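Local coordinates for protein diaminopimelate decarboxylase (Aquifex aeolicus, PDB 2P3E) that probably decarboxylates meso-diaminopimelate to L-lysine as a homodimer that uses pyridoxal 5'-phosphate, closing the diaminopimelate route of lysine biosynthesis, at residues 385-390 against 411-416; 312-317 against 344-349; 127-132 against 149-154. All coordinates share one frame; numbering follows the deposited sequence.

Overall arrangement
Interaction 3 comes first along the chain and belongs to the parallel barrel that makes up the pyridoxal-binding domain; interactions 2 and 1 follow in that order in the C-terminal beta domain. The latter two have centres about 15 Å apart and touch: Asn386 OD1 lies 3.0 Å from Cys348 N, probably as a hydrogen bond, so the loop 385-390 rests on the loop 344-349. Interaction 3 is remote, its centre about 37 Å from interaction 1 and 38 Å from interaction 2. All three reach the second subunit. In this family the active site combines barrel strand ends of one subunit with beta-domain loops of the other, which fits that distribution.

Interaction 1 of 3, residues 385-390 against 411-416; sequences YNMRPR and DYIVEP
Met387 and Pro389 pack on Ile413 in an apolar loop-on-helix contact of the C-terminal beta domain, the part that accompanies the barrel in fold type III pyridoxal-phosphate decarboxylases. The loop 385-390 runs into strand 392-397, which forms a beta hairpin with 400-405; helix 410-414 then brings the chain back against the loop. Ile413 splits its work between two branches. Its CG2 sits 3.6 Å from Met387 SD, while CD1, at the end of an extended chain (chi2 171°), diverges from it and comes 3.7 Å from Pro389 N, beside the proline ring's CG and CD. The bend at chi2 (-66°) brings Met387 SD to the helix, where it also lies 4.0 Å from Val414 CG1, and the bend at chi3 turns CE to the same valine. Phe68 of the second subunit packs on the same methionine, so this small core is completed across the dimer interface. At the polar end, Arg390 is held by a salt bridge from NE to Glu408, and Tyr412 OH is hydrogen-bonded to Tyr412 O of the second subunit. Arg390 NH2 approaches Tyr412 OH to 3.4 Å, edge-on, with guanidinium and ring planes 41° apart.

Interaction 2 of 3, residues 312-317 against 344-349; sequences GMNDLI and VGPICE
Asn314 crosses Ile347 at a slant, and the side chain is worth following outward. Its CB stands 3.8 Å from Ile347 CD1. With chi1 at 60°, CG sits between the backbone N and the carbonyl carbon, a turn that sets the amide against the end of the isoleucine: CG keeps beside CD1, and OD1 comes 3.4 Å from Ile347 CG1. The amide oxygen therefore meets methyl and methylene groups here, while ND2 ends 3.1 Å from Asp315 OD2. Met313 takes a different side of Ile347, crossing it at about a right angle with CG 4.0 Å from CG1; further out, its SD lies 4.2 Å from Glu349 CG. Ile347 CG1 thus sits in the corner formed by two consecutive side chains.

Where the backbones come together both residues are glycines, Gly312 CA and Gly345 CA being 4.0 Å apart. A beta carbon on Gly345 would run into Gly312 CA, and one on Gly312 into Pro346 CD, so an approach this close probably depends on both lacking side chains. The turn at 312-316 is self-braced: Asp315 OD2 accepts from Gly312 N through its anti lone pair at 3.1 Å, and Gly312 O accepts from both Asp315 N and Leu316 N. Asp352 ties the two loops together, its carboxylate accepting from Met313 N and Ile347 N.

Glu349, a substrate-binding residue by similarity, is hydrogen-bonded through OE2 to Tyr385 OH and packs against Tyr322 of the second subunit, as suits a site built at the dimer interface. The two loops leave the ends of neighbouring parallel strands, 304-309 and 338-344; the first goes on into helix 318-322 and the second toward strand 358-361.

Interaction 3 of 3, residues 127-132 against 149-154; sequences FNVESR and ARIAIR
Phe127 to Val129 pair with Ile151 to Ile153 as parallel strands, and the backbone between them is the tight part. Phe127 N to Arg150 O, Ala152 N to Phe127 O and Val129 N to Ala152 O are near-straight hydrogen bonds of 2.8 Å each, and Arg154 N to Val129 O adds a fourth. On one face Phe127, Val129, Ile151 and Ile153 make an apolar layer, with Val129 CG2 3.9 Å from Ile151 CG2; Leu135 and Leu138 of helix 132-145 lie on Ile151, and Leu138 also on Phe127. On the other face Asn128 OD1 is pressed to 3.3 Å from Ala152 CB and is buried without a polar partner.

The looser, solvent side is the partly exposed Arg150, whose guanidinium turns to Glu123 and Ile124 O. At the C-terminal end, buried but polar, a water lies 2.8 Å from Val129 O and from Arg154 O, with acceptors outnumbering its protons. Beyond it Arg154, extended through chi3 (177°), offers NH1 to the syn side of Glu130 OE2 in a salt bridge of 3.1 Å; the carboxylate lies at the guanidinium edge, planes 64° apart. His204 O takes its NH2, and Glu130 OE1 accepts from Gly177 N. A leucine in place of Arg154 would probably leave Glu130 OE2 without its charge mate and His204 O without this donor.

Strand 126-129, helix 132-145 and strand 149-156 form a right-handed beta-alpha-beta crossover of the TIM barrel. Arg154 lies about 7 Å, side chain to side chain, from Lys65, the cofactor-bearing lysine by similarity, in keeping with active sites at the C-terminal strand ends of such barrels.

Interaction 1 of 3, residues 385-390 against 411-416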
loop_
_atom_site.group_PDB
_atom_site.type_symbol
_atom_site.label_atom_id
_atom_site.label_comp_id
_atom_site.label_asym_id
_atom_site.label_seq_id
_atom_site.Cartn_x
_atom_site.Cartn_y
_atom_site.Cartn_z
ATOM N N TYR B 385 -1.229 7.097 1.105
ATOM C CA TYR B 385 -0.711 7.742 -0.082
ATOM C C TYR B 385 -1.547 8.976 -0.441
ATOM O O TYR B 385 -2.788 8.939 -0.371
ATOM C CB TYR B 385 -0.641 6.712 -1.227
ATOM C CG TYR B 385 0.129 7.170 -2.433
ATOM C CD1 TYR B 385 1.266 7.975 -2.305
ATOM C CD2 TYR B 385 -0.267 6.775 -3.724
ATOM C CE1 TYR B 385 1.979 8.409 -3.433
ATOM C CE2 TYR B 385 0.438 7.189 -4.846
ATOM C CZ TYR B 385 1.557 8.005 -4.692
ATOM O OH TYR B 385 2.241 8.406 -5.822
ATOM N N ASN B 386 -0.864 10.078 -0.779
ATOM C CA ASN B 386 -1.501 11.359 -1.060
ATOM C C ASN B 386 -2.140 11.981 0.195
ATOM O O ASN B 386 -3.040 12.814 0.091
ATOM C CB ASN B 386 -2.545 11.238 -2.196
ATOM C CG ASN B 386 -1.932 10.964 -3.589
ATOM O OD1 ASN B 386 -2.659 10.960 -4.566
ATOM N ND2 ASN B 386 -0.609 10.756 -3.679
ATOM N N MET B 387 -1.668 11.577 1.379
ATOM C CA MET B 387 -2.182 12.122 2.645
ATOM C C MET B 387 -3.695 11.899 2.768
ATOM O O MET B 387 -4.424 12.768 3.249
ATOM C CB MET B 387 -1.811 13.616 2.791
ATOM C CG MET B 387 -0.445 13.868 3.397
ATOM S SD MET B 387 -0.324 13.321 5.132
ATOM C CE MET B 387 -1.502 14.440 5.905
ATOM N N ARG B 388 -4.156 10.723 2.344
ATOM C CA ARG B 388 -5.564 10.390 2.405
ATOM C C ARG B 388 -5.869 9.538 3.629
ATOM O O ARG B 388 -5.357 8.429 3.746
ATOM C CB ARG B 388 -6.012 9.664 1.121
ATOM C CG ARG B 388 -5.800 10.512 -0.138
ATOM C CD ARG B 388 -6.617 10.039 -1.344
ATOM N NE ARG B 388 -7.974 10.598 -1.299
ATOM C CZ ARG B 388 -8.356 11.813 -1.734
ATOM N NH1 ARG B 388 -7.518 12.671 -2.332
ATOM N NH2 ARG B 388 -9.638 12.164 -1.583
ATOM N N PRO B 389 -6.699 10.063 4.560
ATOM C CA PRO B 389 -7.087 9.237 5.706
ATOM C C PRO B 389 -7.870 8.017 5.228
ATOM O O PRO B 389 -8.617 8.093 4.233
ATOM C CB PRO B 389 -8.005 10.150 6.524
ATOM C CG PRO B 389 -7.666 11.547 6.091
ATOM C CD PRO B 389 -7.276 11.416 4.624
ATOM N N ARG B 390 -7.684 6.907 5.928
ATOM C CA ARG B 390 -8.352 5.665 5.567
ATOM C C ARG B 390 -9.819 5.646 6.005
ATOM O O ARG B 390 -10.259 6.454 6.836
ATOM C CB ARG B 390 -7.595 4.445 6.106
ATOM C CG ARG B 390 -6.183 4.308 5.503
ATOM C CD ARG B 390 -5.434 3.091 6.023
ATOM N NE ARG B 390 -5.084 3.225 7.447
ATOM C CZ ARG B 390 -4.081 2.579 8.037
ATOM N NH1 ARG B 390 -3.320 1.748 7.326
ATOM N NH2 ARG B 390 -3.835 2.758 9.335
ATOM N N ASP B 411 -4.474 14.483 11.206
ATOM C CA ASP B 411 -3.629 14.458 12.372
ATOM C C ASP B 411 -3.115 13.039 12.631
ATOM O O ASP B 411 -1.960 12.867 12.996
ATOM C CB ASP B 411 -4.375 14.963 13.611
ATOM C CG ASP B 411 -4.483 16.512 13.671
ATOM O OD1 ASP B 411 -3.813 17.221 12.880
ATOM O OD2 ASP B 411 -5.244 16.986 14.545
ATOM N N TYR B 412 -3.985 12.041 12.461
ATOM C CA TYR B 412 -3.612 10.624 12.697
ATOM C C TYR B 412 -2.451 10.152 11.815
ATOM O O TYR B 412 -1.526 9.469 12.286
ATOM C CB TYR B 412 -4.830 9.714 12.472
ATOM C CG TYR B 412 -4.490 8.220 12.466
ATOM C CD1 TYR B 412 -4.406 7.507 13.663
ATOM C CD2 TYR B 412 -4.254 7.546 11.264
ATOM C CE1 TYR B 412 -4.099 6.123 13.677
ATOM C CE2 TYR B 412 -3.934 6.173 11.246
ATOM C CZ TYR B 412 -3.867 5.466 12.445
ATOM O OH TYR B 412 -3.562 4.127 12.442
ATOM N N ILE B 413 -2.512 10.512 10.538
ATOM C CA ILE B 413 -1.461 10.164 9.563
ATOM C C ILE B 413 -0.075 10.642 10.036
ATOM O O ILE B 413 0.900 9.887 9.978
ATOM C CB ILE B 413 -1.772 10.712 8.141
ATOM C CG1 ILE B 413 -3.138 10.203 7.640
ATOM C CG2 ILE B 413 -0.658 10.323 7.131
ATOM C CD1 ILE B 413 -3.616 10.884 6.337
ATOM N N VAL B 414 0.006 11.893 10.491
ATOM C CA VAL B 414 1.312 12.480 10.838
ATOM C C VAL B 414 1.603 12.553 12.348
ATOM O O VAL B 414 2.606 13.142 12.757
ATOM C CB VAL B 414 1.508 13.879 10.168
ATOM C CG1 VAL B 414 1.492 13.731 8.632
ATOM C CG2 VAL B 414 0.435 14.849 10.614
ATOM N N GLU B 415 0.740 11.950 13.166
ATOM C CA GLU B 415 0.895 11.999 14.632
ATOM C C GLU B 415 2.297 11.598 15.138
ATOM O O GLU B 415 2.839 12.270 16.019
ATOM C CB GLU B 415 -0.228 11.223 15.345
ATOM C CG GLU B 415 -0.284 11.454 16.890
ATOM C CD GLU B 415 0.661 10.560 17.695
ATOM O OE1 GLU B 415 1.168 9.560 17.142
ATOM O OE2 GLU B 415 0.899 10.854 18.896
ATOM N N PRO B 416 2.899 10.514 14.590
ATOM C CA PRO B 416 4.270 10.149 15.003
ATOM C C PRO B 416 5.369 11.162 14.644
ATOM O O PRO B 416 6.512 11.007 15.099
ATOM C CB PRO B 416 4.499 8.819 14.275
ATOM C CG PRO B 416 3.086 8.258 14.130
ATOM C CD PRO B 416 2.325 9.474 13.712
#

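Interaction 2 of 3, residues 312-317 against 344-349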
loop_
_atom_site.group_PDB
_atom_site.type_symbol
_atom_site.label_atom_id
_atom_site.label_comp_id
_atom_site.label_asym_id
_atom_site.label_seq_id
_atom_site.Cartn_x
_atom_site.Cartn_y
_atom_site.Cartn_z
ATOM N N GLY B 312 -9.860 4.948 -3.802
ATOM C CA GLY B 312 -8.840 4.586 -4.784
ATOM C C GLY B 312 -7.947 3.456 -4.325
ATOM O O GLY B 312 -8.288 2.686 -3.400
ATOM N N MET B 313 -6.789 3.352 -4.978
ATOM C CA MET B 313 -5.838 2.289 -4.678
ATOM C C MET B 313 -5.341 2.364 -3.230
ATOM O O MET B 313 -4.821 1.376 -2.693
ATOM C CB MET B 313 -4.668 2.327 -5.669
ATOM C CG MET B 313 -3.766 3.554 -5.523
ATOM S SD MET B 313 -2.488 3.610 -6.807
ATOM C CE MET B 313 -1.458 2.180 -6.387
ATOM N N ASN B 314 -5.472 3.544 -2.633
ATOM C CA ASN B 314 -5.176 3.762 -1.218
ATOM C C ASN B 314 -6.134 3.017 -0.303
ATOM O O ASN B 314 -5.780 2.715 0.842
ATOM C CB ASN B 314 -5.248 5.262 -0.883
ATOM C CG ASN B 314 -6.629 5.868 -1.166
ATOM O OD1 ASN B 314 -7.143 5.828 -2.295
ATOM N ND2 ASN B 314 -7.226 6.449 -0.141
ATOM N N ASP B 315 -7.343 2.751 -0.806
ATOM C CA ASP B 315 -8.405 2.057 -0.044
ATOM C C ASP B 315 -8.473 0.579 -0.396
ATOM O O ASP B 315 -8.615 -0.270 0.488
ATOM C CB ASP B 315 -9.772 2.706 -0.309
ATOM C CG ASP B 315 -9.826 4.165 0.141
ATOM O OD1 ASP B 315 -9.734 4.430 1.366
ATOM O OD2 ASP B 315 -9.966 5.046 -0.735
ATOM N N LEU B 316 -8.376 0.281 -1.697
ATOM C CA LEU B 316 -8.425 -1.094 -2.194
ATOM C C LEU B 316 -7.436 -1.185 -3.324
ATOM O O LEU B 316 -7.643 -0.599 -4.396
ATOM C CB LEU B 316 -9.839 -1.460 -2.697
ATOM C CG LEU B 316 -10.045 -2.854 -3.332
ATOM C CD1 LEU B 316 -9.659 -3.998 -2.398
ATOM C CD2 LEU B 316 -11.494 -3.037 -3.817
ATOM N N ILE B 317 -6.345 -1.898 -3.074
ATOM C CA ILE B 317 -5.206 -1.869 -3.992
ATOM C C ILE B 317 -5.251 -2.976 -5.056
ATOM O O ILE B 317 -4.495 -2.937 -6.019
ATOM C CB ILE B 317 -3.877 -1.935 -3.187
ATOM C CG1 ILE B 317 -2.715 -1.308 -3.987
ATOM C CG2 ILE B 317 -3.603 -3.380 -2.705
ATOM C CD1 ILE B 317 -1.437 -1.051 -3.106
ATOM N N VAL B 344 -12.412 5.086 -11.586
ATOM C CA VAL B 344 -11.069 5.464 -11.145
ATOM C C VAL B 344 -11.148 6.303 -9.860
ATOM O O VAL B 344 -12.151 6.962 -9.606
ATOM C CB VAL B 344 -10.332 6.249 -12.260
ATOM C CG1 VAL B 344 -10.158 5.365 -13.527
ATOM C CG2 VAL B 344 -11.083 7.539 -12.601
ATOM N N GLY B 345 -10.076 6.292 -9.080
ATOM C CA GLY B 345 -10.101 6.944 -7.778
ATOM C C GLY B 345 -9.455 8.310 -7.764
ATOM O O GLY B 345 -9.153 8.867 -8.819
ATOM N N PRO B 346 -9.227 8.853 -6.554
ATOM C CA PRO B 346 -8.709 10.200 -6.327
ATOM C C PRO B 346 -7.170 10.299 -6.419
ATOM O O PRO B 346 -6.634 11.403 -6.540
ATOM C CB PRO B 346 -9.173 10.499 -4.890
ATOM C CG PRO B 346 -9.146 9.170 -4.221
ATOM C CD PRO B 346 -9.486 8.143 -5.286
ATOM N N ILE B 347 -6.479 9.156 -6.367
ATOM C CA ILE B 347 -5.014 9.154 -6.268
ATOM C C ILE B 347 -4.364 9.656 -7.561
ATOM O O ILE B 347 -4.846 9.361 -8.675
ATOM C CB ILE B 347 -4.447 7.747 -5.917
ATOM C CG1 ILE B 347 -4.969 7.246 -4.541
ATOM C CG2 ILE B 347 -2.905 7.734 -6.034
ATOM C CD1 ILE B 347 -4.444 8.031 -3.314
ATOM N N CYS B 348 -3.265 10.400 -7.401
ATOM C CA CYS B 348 -2.541 10.945 -8.542
ATOM C C CYS B 348 -1.566 9.910 -9.130
ATOM O O CYS B 348 -0.322 10.024 -9.006
ATOM C CB CYS B 348 -1.843 12.257 -8.157
ATOM S SG CYS B 348 -1.606 13.336 -9.581
ATOM N N GLU B 349 -2.155 8.872 -9.722
ATOM C CA GLU B 349 -1.445 7.831 -10.470
ATOM C C GLU B 349 -2.350 7.415 -11.622
ATOM O O GLU B 349 -3.553 7.311 -11.452
ATOM C CB GLU B 349 -1.200 6.579 -9.606
ATOM C CG GLU B 349 -0.252 6.756 -8.430
ATOM C CD GLU B 349 1.223 6.738 -8.833
ATOM O OE1 GLU B 349 1.543 6.787 -10.048
ATOM O OE2 GLU B 349 2.069 6.666 -7.917
#

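Interaction 3 of 3, residues 127-132 against 149-154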
loop_
_atom_site.group_PDB
_atom_site.type_symbol
_atom_site.label_atom_id
_atom_site.label_comp_id
_atom_site.label_asym_id
_atom_site.label_seq_id
_atom_site.Cartn_x
_atom_site.Cartn_y
_atom_site.Cartn_z
ATOM N N PHE B 127 5.314 -23.061 15.747
ATOM C CA PHE B 127 6.011 -22.288 14.717
ATOM C C PHE B 127 6.100 -23.101 13.419
ATOM O O PHE B 127 6.618 -24.241 13.409
ATOM C CB PHE B 127 7.428 -21.940 15.168
ATOM C CG PHE B 127 7.484 -20.973 16.311
ATOM C CD1 PHE B 127 7.587 -19.603 16.078
ATOM C CD2 PHE B 127 7.400 -21.433 17.629
ATOM C CE1 PHE B 127 7.626 -18.703 17.155
ATOM C CE2 PHE B 127 7.442 -20.542 18.710
ATOM C CZ PHE B 127 7.560 -19.183 18.471
ATOM N N ASN B 128 5.585 -22.533 12.334
ATOM C CA ASN B 128 5.780 -23.103 11.003
ATOM C C ASN B 128 7.041 -22.517 10.393
ATOM O O ASN B 128 7.063 -21.372 9.916
ATOM C CB ASN B 128 4.540 -22.905 10.112
ATOM C CG ASN B 128 3.341 -23.672 10.629
ATOM O OD1 ASN B 128 3.476 -24.807 11.103
ATOM N ND2 ASN B 128 2.164 -23.070 10.539
ATOM N N VAL B 129 8.096 -23.331 10.431
ATOM C CA VAL B 129 9.440 -22.888 10.190
ATOM C C VAL B 129 9.764 -22.859 8.702
ATOM O O VAL B 129 9.466 -23.804 7.951
ATOM C CB VAL B 129 10.478 -23.731 11.008
ATOM C CG1 VAL B 129 11.876 -23.345 10.652
ATOM C CG2 VAL B 129 10.279 -23.514 12.518
ATOM N N GLU B 130 10.400 -21.756 8.316
ATOM C CA GLU B 130 10.679 -21.394 6.936
ATOM C C GLU B 130 12.151 -21.555 6.530
ATOM O O GLU B 130 12.463 -21.497 5.340
ATOM C CB GLU B 130 10.225 -19.946 6.697
ATOM C CG GLU B 130 8.710 -19.749 6.745
ATOM C CD GLU B 130 7.979 -20.291 5.516
ATOM O OE1 GLU B 130 8.635 -20.737 4.542
ATOM O OE2 GLU B 130 6.735 -20.255 5.534
ATOM N N SER B 131 13.052 -21.757 7.506
ATOM C CA SER B 131 14.462 -22.007 7.195
ATOM C C SER B 131 15.201 -22.756 8.304
ATOM O O SER B 131 14.766 -22.797 9.456
ATOM C CB SER B 131 15.207 -20.692 6.885
ATOM O OG SER B 131 15.203 -19.863 8.035
ATOM N N ARG B 132 16.337 -23.336 7.941
ATOM C CA ARG B 132 17.200 -23.995 8.910
ATOM C C ARG B 132 17.846 -23.007 9.891
ATOM O O ARG B 132 18.038 -23.322 11.066
ATOM C CB ARG B 132 18.297 -24.763 8.187
ATOM C CG ARG B 132 19.096 -25.659 9.125
ATOM C CD ARG B 132 20.008 -26.592 8.359
ATOM N NE ARG B 132 19.268 -27.670 7.695
ATOM C CZ ARG B 132 19.822 -28.814 7.301
ATOM N NH1 ARG B 132 21.117 -29.033 7.513
ATOM N NH2 ARG B 132 19.083 -29.741 6.708
ATOM N N ALA B 149 10.247 -24.411 22.177
ATOM C CA ALA B 149 9.492 -23.939 21.005
ATOM C C ALA B 149 8.994 -25.146 20.227
ATOM O O ALA B 149 9.785 -25.986 19.820
ATOM C CB ALA B 149 10.352 -23.045 20.120
ATOM N N ARG B 150 7.680 -25.226 20.034
ATOM C CA ARG B 150 7.072 -26.300 19.261
ATOM C C ARG B 150 7.108 -25.942 17.778
ATOM O O ARG B 150 6.706 -24.839 17.388
ATOM C CB ARG B 150 5.635 -26.537 19.719
ATOM C CG ARG B 150 5.495 -27.327 21.014
ATOM C CD ARG B 150 4.061 -27.235 21.520
ATOM N NE ARG B 150 3.755 -25.847 21.866
ATOM C CZ ARG B 150 4.000 -25.299 23.055
ATOM N NH1 ARG B 150 4.543 -26.029 24.026
ATOM N NH2 ARG B 150 3.707 -24.021 23.274
ATOM N N ILE B 151 7.595 -26.860 16.950
ATOM C CA ILE B 151 7.792 -26.565 15.534
ATOM C C ILE B 151 7.148 -27.551 14.543
ATOM O O ILE B 151 6.924 -28.746 14.838
ATOM C CB ILE B 151 9.306 -26.431 15.175
ATOM C CG1 ILE B 151 10.005 -27.780 15.358
ATOM C CG2 ILE B 151 9.990 -25.300 15.997
ATOM C CD1 ILE B 151 11.219 -27.957 14.448
ATOM N N ALA B 152 6.872 -27.006 13.359
ATOM C CA ALA B 152 6.600 -27.770 12.154
ATOM C C ALA B 152 7.524 -27.232 11.084
ATOM O O ALA B 152 7.914 -26.064 11.126
ATOM C CB ALA B 152 5.158 -27.575 11.729
ATOM N N ILE B 153 7.861 -28.062 10.104
ATOM C CA ILE B 153 8.565 -27.559 8.924
ATOM C C ILE B 153 7.524 -27.246 7.846
ATOM O O ILE B 153 6.619 -28.059 7.593
ATOM C CB ILE B 153 9.631 -28.576 8.376
ATOM C CG1 ILE B 153 10.705 -28.895 9.437
ATOM C CG2 ILE B 153 10.292 -28.053 7.078
ATOM C CD1 ILE B 153 11.432 -27.699 9.968
ATOM N N ARG B 154 7.654 -26.071 7.220
ATOM C CA ARG B 154 6.830 -25.773 6.062
ATOM C C ARG B 154 7.366 -26.495 4.835
ATOM O O ARG B 154 8.480 -26.214 4.384
ATOM C CB ARG B 154 6.739 -24.279 5.752
ATOM C CG ARG B 154 5.707 -24.074 4.628
ATOM C CD ARG B 154 5.685 -22.677 4.117
ATOM N NE ARG B 154 4.758 -22.500 2.990
ATOM C CZ ARG B 154 4.215 -21.327 2.670
ATOM N NH1 ARG B 154 4.500 -20.246 3.392
ATOM N NH2 ARG B 154 3.391 -21.228 1.637
HETATM O O HOH W 1 10.429 -24.525 5.418
#